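Local coordinates for nucleoporin nup120 (Schizosaccharomyces pombe, PDB 4GQ2), which serves as a structural component of the nuclear pore complex, the assembly through which transport between nucleus and cytoplasm takes place, at residues 762-767 with 774-779; 815-820 with 827-832. All coordinates share one frame; numbering follows the deposited sequence.

Contact 1: residues 762-767 with 774-779; sequences EALASV and FSALNY
No flat group enters the surface where Leu764 meets Ala776 and Leu777; Phe774, whose CB points away from 762-767, takes no part in it. One face of the Phe774 ring carries the Asn778 amide, with ND2 3.2 Å above the ring plane and displaced toward the rim. Asn778 ND2 is held there by a hydrogen bond to Phe774 O (3.0 Å, N-H...O angle 152°). It approaches from above the carbonyl plane, 38° out of it, so the bond does not follow a lone pair.

The motif is a loop, with helix-like backbone angles at 762-764, packed against the end of the helix that follows it, 770-777. Turn-like bonds hold the loop: Ala763 O accepts from both Ser766 N and Val767 N, and Glu762 O accepts from Ala765 N. Across the segments there are no hydrogen bonds. The segments bury 166 Å² between them, most of it from Leu764, Ala776 and Leu777, and their contacts are apolar.

Leu764 touches the helix with both methyls, its CG beside the backbone N and anti to the carbonyl carbon (chi1 -78°). Leu777 adopts the same first torsion, and the two side chains cross at about a right angle.

Around this packing, Ala776 also rests on Cys675 of helix 672-703, and Lys745 NZ binds Val767 O. Tyr779 OH, hydrogen-bonded to Ser93 OG, ties the end of 774-779 to the propeller part of the chain, where Leu98 is touched by Glu762.

At the interface, Leu764 CD2 lies 3.8 Å from Ala776 CB, and Leu777 CD2 sits against both Leu764 methyls, 3.9 Å from CD1 and 4.0 Å from CD2.

Contact 2: residues 815-820 with 827-832; sequences ELVEKL and NACMQL
Leu820 and Leu832 meet with their side chains crossing at about a right angle, methyl against methyl, Leu820 CD1 lying 3.9 Å from Leu832 CD1. Both start from residues whose CB is directed at the partner helix. Leu820 CD1 also reaches Ala828 CB at 4.2 Å, so a single methyl bridges two residues one turn apart.

Cys829 meets the other helix beside this pair. With its SG beside the backbone N and anti to the carbonyl carbon (chi1 -67°), the sulfur lies 3.8 Å from Leu820 CB and 3.6 Å from Val817 O. It also packs alongside Val817 CG1 at 4.0 Å. The other Val817 branch, CG2, makes a looser approach to Leu832 CB at 4.4 Å. No hydrogen bond crosses the interface, and all five touching residues are buried.

The geometry is that of a helical hairpin: the axes of the two short segments approach to 9.3 Å and run roughly antiparallel, with 151° between their directions, and only a brief connection joins the helices. Both segments belong to the HEAT-repeat region of Nup120, and packed antiparallel helices are the expected architecture of such repeats.

Helix 840-852 adjoins the pair through Ile849, which touches both Val817 and Cys829, while Asn738 of helix 719-739 contacts both Leu816 and Leu832. Leu820 packs on Phe773 of helix 770-777.

Overall arrangement
The two contacts follow one another along the chain, with centres 14 Å apart, and they join directly through side chains. Leu777 is the common element: one methyl serves contact 1, whereas its CD1 packs on 815-820 of contact 2, lying 3.9 Å from Lys819 CG and 4.0 Å from Leu816 CD1. Phe774 CD1 adds a further approach, 4.0 Å from Leu816 CD2. Helix 770-777 is therefore packed between the loop 762-767 and helix 812-822. Contact 1 is the closer to the centre of the chain (about 14 Å, against 22 Å, centre to centre), and other residues of 827-832, Asn827, Met830 and Gln831, pack on the chain of another protein.

Contact 1: residues 762-767 with 774-779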
# COMPACT_ATOMS: atom_id res chain seq x y z
N GLU A 762 7.06 -0.61 -19.90
CA GLU A 762 6.07 -1.67 -19.80
C GLU A 762 5.77 -1.96 -18.34
O GLU A 762 4.67 -2.40 -17.99
CB GLU A 762 6.64 -2.92 -20.47
CG GLU A 762 5.64 -3.98 -20.89
CD GLU A 762 6.30 -5.08 -21.70
OE1 GLU A 762 7.03 -4.75 -22.66
OE2 GLU A 762 6.11 -6.27 -21.37
N ALA A 763 6.76 -1.71 -17.49
CA ALA A 763 6.65 -1.98 -16.06
C ALA A 763 5.55 -1.13 -15.43
O ALA A 763 4.90 -1.57 -14.50
CB ALA A 763 7.98 -1.73 -15.37
N LEU A 764 5.31 0.06 -15.99
CA LEU A 764 4.31 0.99 -15.46
C LEU A 764 2.88 0.43 -15.46
O LEU A 764 2.05 0.83 -14.64
CB LEU A 764 4.35 2.32 -16.21
CG LEU A 764 5.48 3.27 -15.82
CD1 LEU A 764 5.54 4.47 -16.76
CD2 LEU A 764 5.36 3.74 -14.38
N ALA A 765 2.62 -0.50 -16.37
CA ALA A 765 1.29 -1.09 -16.54
C ALA A 765 1.13 -2.46 -15.88
O ALA A 765 0.03 -3.02 -15.89
CB ALA A 765 0.95 -1.17 -18.02
N SER A 766 2.20 -3.00 -15.30
CA SER A 766 2.20 -4.37 -14.76
C SER A 766 2.54 -4.41 -13.27
O SER A 766 2.36 -5.42 -12.59
CB SER A 766 3.18 -5.24 -15.55
OG SER A 766 3.01 -5.09 -16.95
N VAL A 767 3.03 -3.28 -12.78
CA VAL A 767 3.39 -3.07 -11.38
C VAL A 767 2.17 -3.21 -10.45
O VAL A 767 1.03 -3.03 -10.88
CB VAL A 767 4.09 -1.70 -11.30
CG1 VAL A 767 3.47 -0.77 -10.27
CG2 VAL A 767 5.61 -1.86 -11.18
N PHE A 774 5.70 4.71 -8.89
CA PHE A 774 6.61 5.83 -8.64
C PHE A 774 8.07 5.41 -8.86
O PHE A 774 8.85 6.14 -9.47
CB PHE A 774 6.44 6.33 -7.21
CG PHE A 774 7.42 7.41 -6.81
CD1 PHE A 774 7.26 8.72 -7.28
CD2 PHE A 774 8.48 7.13 -5.97
CE1 PHE A 774 8.14 9.72 -6.90
CE2 PHE A 774 9.37 8.13 -5.59
CZ PHE A 774 9.20 9.43 -6.06
N SER A 775 8.42 4.22 -8.36
CA SER A 775 9.78 3.72 -8.47
C SER A 775 10.18 3.60 -9.92
O SER A 775 11.29 3.98 -10.30
CB SER A 775 9.90 2.37 -7.75
OG SER A 775 9.73 2.53 -6.35
N ALA A 776 9.26 3.10 -10.75
CA ALA A 776 9.52 2.92 -12.17
C ALA A 776 9.76 4.26 -12.89
O ALA A 776 10.61 4.33 -13.77
CB ALA A 776 8.41 2.13 -12.82
N LEU A 777 9.03 5.30 -12.50
CA LEU A 777 9.19 6.63 -13.11
C LEU A 777 10.55 7.27 -12.82
O LEU A 777 11.00 8.16 -13.55
CB LEU A 777 8.09 7.59 -12.66
CG LEU A 777 6.66 7.30 -13.11
CD1 LEU A 777 5.66 8.14 -12.32
CD2 LEU A 777 6.51 7.52 -14.61
N ASN A 778 11.19 6.83 -11.74
CA ASN A 778 12.47 7.40 -11.34
C ASN A 778 13.63 6.46 -11.66
O ASN A 778 14.73 6.63 -11.14
CB ASN A 778 12.45 7.72 -9.85
CG ASN A 778 11.59 8.92 -9.54
OD1 ASN A 778 12.02 10.06 -9.70
ND2 ASN A 778 10.36 8.67 -9.09
N TYR A 779 13.36 5.47 -12.51
CA TYR A 779 14.34 4.45 -12.86
C TYR A 779 15.63 5.10 -13.36
O TYR A 779 15.61 6.00 -14.21
CB TYR A 779 13.78 3.49 -13.91
CG TYR A 779 14.78 2.43 -14.33
CD1 TYR A 779 15.34 1.56 -13.40
CD2 TYR A 779 15.16 2.29 -15.67
CE1 TYR A 779 16.25 0.59 -13.77
CE2 TYR A 779 16.08 1.32 -16.06
CZ TYR A 779 16.61 0.48 -15.10
OH TYR A 779 17.52 -0.49 -15.45

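Contact 2: residues 815-820 with 827-832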
# COMPACT_ATOMS: atom_id res chain seq x y z
N GLU A 815 2.73 15.46 -10.49
CA GLU A 815 3.46 14.61 -11.42
C GLU A 815 3.08 13.14 -11.27
O GLU A 815 2.74 12.48 -12.24
CB GLU A 815 4.97 14.78 -11.23
CG GLU A 815 5.52 16.12 -11.69
CD GLU A 815 7.03 16.24 -11.53
OE1 GLU A 815 7.68 15.24 -11.14
OE2 GLU A 815 7.57 17.34 -11.78
N LEU A 816 3.14 12.63 -10.04
CA LEU A 816 2.87 11.22 -9.82
C LEU A 816 1.41 10.88 -10.13
O LEU A 816 1.14 9.94 -10.89
CB LEU A 816 3.26 10.77 -8.40
CG LEU A 816 2.89 9.34 -8.02
CD1 LEU A 816 3.48 8.34 -9.01
CD2 LEU A 816 3.33 9.02 -6.59
N VAL A 817 0.48 11.67 -9.57
CA VAL A 817 -0.95 11.46 -9.80
C VAL A 817 -1.33 11.58 -11.28
O VAL A 817 -2.15 10.78 -11.79
CB VAL A 817 -1.82 12.41 -8.94
CG1 VAL A 817 -3.30 12.25 -9.26
CG2 VAL A 817 -1.59 12.14 -7.45
N GLU A 818 -0.72 12.54 -11.96
CA GLU A 818 -0.98 12.76 -13.39
C GLU A 818 -0.62 11.51 -14.20
O GLU A 818 -1.38 11.11 -15.07
CB GLU A 818 -0.24 14.00 -13.91
CG GLU A 818 -0.75 14.55 -15.23
CD GLU A 818 0.06 14.10 -16.44
OE1 GLU A 818 1.10 13.44 -16.27
OE2 GLU A 818 -0.35 14.42 -17.58
N LYS A 819 0.51 10.89 -13.87
CA LYS A 819 0.93 9.66 -14.54
C LYS A 819 -0.00 8.49 -14.23
O LYS A 819 -0.33 7.69 -15.12
CB LYS A 819 2.36 9.29 -14.17
CG LYS A 819 3.42 10.11 -14.88
CD LYS A 819 3.43 9.83 -16.38
CE LYS A 819 4.60 10.52 -17.07
NZ LYS A 819 4.66 11.97 -16.75
N LEU A 820 -0.43 8.39 -12.98
CA LEU A 820 -1.37 7.35 -12.57
C LEU A 820 -2.65 7.50 -13.38
O LEU A 820 -3.22 6.51 -13.85
CB LEU A 820 -1.67 7.42 -11.07
CG LEU A 820 -0.59 6.89 -10.10
CD1 LEU A 820 -0.91 7.25 -8.65
CD2 LEU A 820 -0.44 5.38 -10.25
N ASN A 827 -8.89 4.83 -9.26
CA ASN A 827 -9.08 4.62 -7.83
C ASN A 827 -7.89 5.16 -7.01
O ASN A 827 -8.08 5.92 -6.06
CB ASN A 827 -9.33 3.14 -7.53
CG ASN A 827 -9.58 2.86 -6.06
OD1 ASN A 827 -10.65 3.19 -5.52
ND2 ASN A 827 -8.60 2.25 -5.40
N ALA A 828 -6.67 4.79 -7.41
CA ALA A 828 -5.46 5.32 -6.79
C ALA A 828 -5.51 6.84 -6.72
O ALA A 828 -5.34 7.42 -5.64
CB ALA A 828 -4.23 4.87 -7.57
N CYS A 829 -5.76 7.47 -7.86
CA CYS A 829 -5.88 8.92 -7.97
C CYS A 829 -6.87 9.51 -6.96
O CYS A 829 -6.56 10.48 -6.24
CB CYS A 829 -6.32 9.29 -9.38
SG CYS A 829 -5.08 8.94 -10.65
N MET A 830 -8.05 8.89 -6.91
CA MET A 830 -9.14 9.31 -6.03
C MET A 830 -8.76 9.16 -4.56
O MET A 830 -9.09 10.00 -3.72
CB MET A 830 -10.41 8.51 -6.36
CG MET A 830 -11.66 9.03 -5.68
SD MET A 830 -12.14 10.68 -6.22
CE MET A 830 -13.63 10.90 -5.26
N GLN A 831 -8.05 8.09 -4.26
CA GLN A 831 -7.54 7.85 -2.91
C GLN A 831 -6.58 8.96 -2.53
O GLN A 831 -6.56 9.39 -1.37
CB GLN A 831 -6.81 6.50 -2.88
CG GLN A 831 -7.04 5.68 -1.62
CD GLN A 831 -8.36 4.93 -1.64
OE1 GLN A 831 -8.89 4.60 -2.71
NE2 GLN A 831 -8.90 4.64 -0.46
N LEU A 832 -5.81 9.43 -3.51
CA LEU A 832 -4.71 10.39 -3.28
C LEU A 832 -5.09 11.85 -3.53
O LEU A 832 -4.27 12.76 -3.34
CB LEU A 832 -3.50 10.03 -4.15
CG LEU A 832 -2.83 8.68 -3.92
CD1 LEU A 832 -1.90 8.35 -5.08
CD2 LEU A 832 -2.08 8.64 -2.58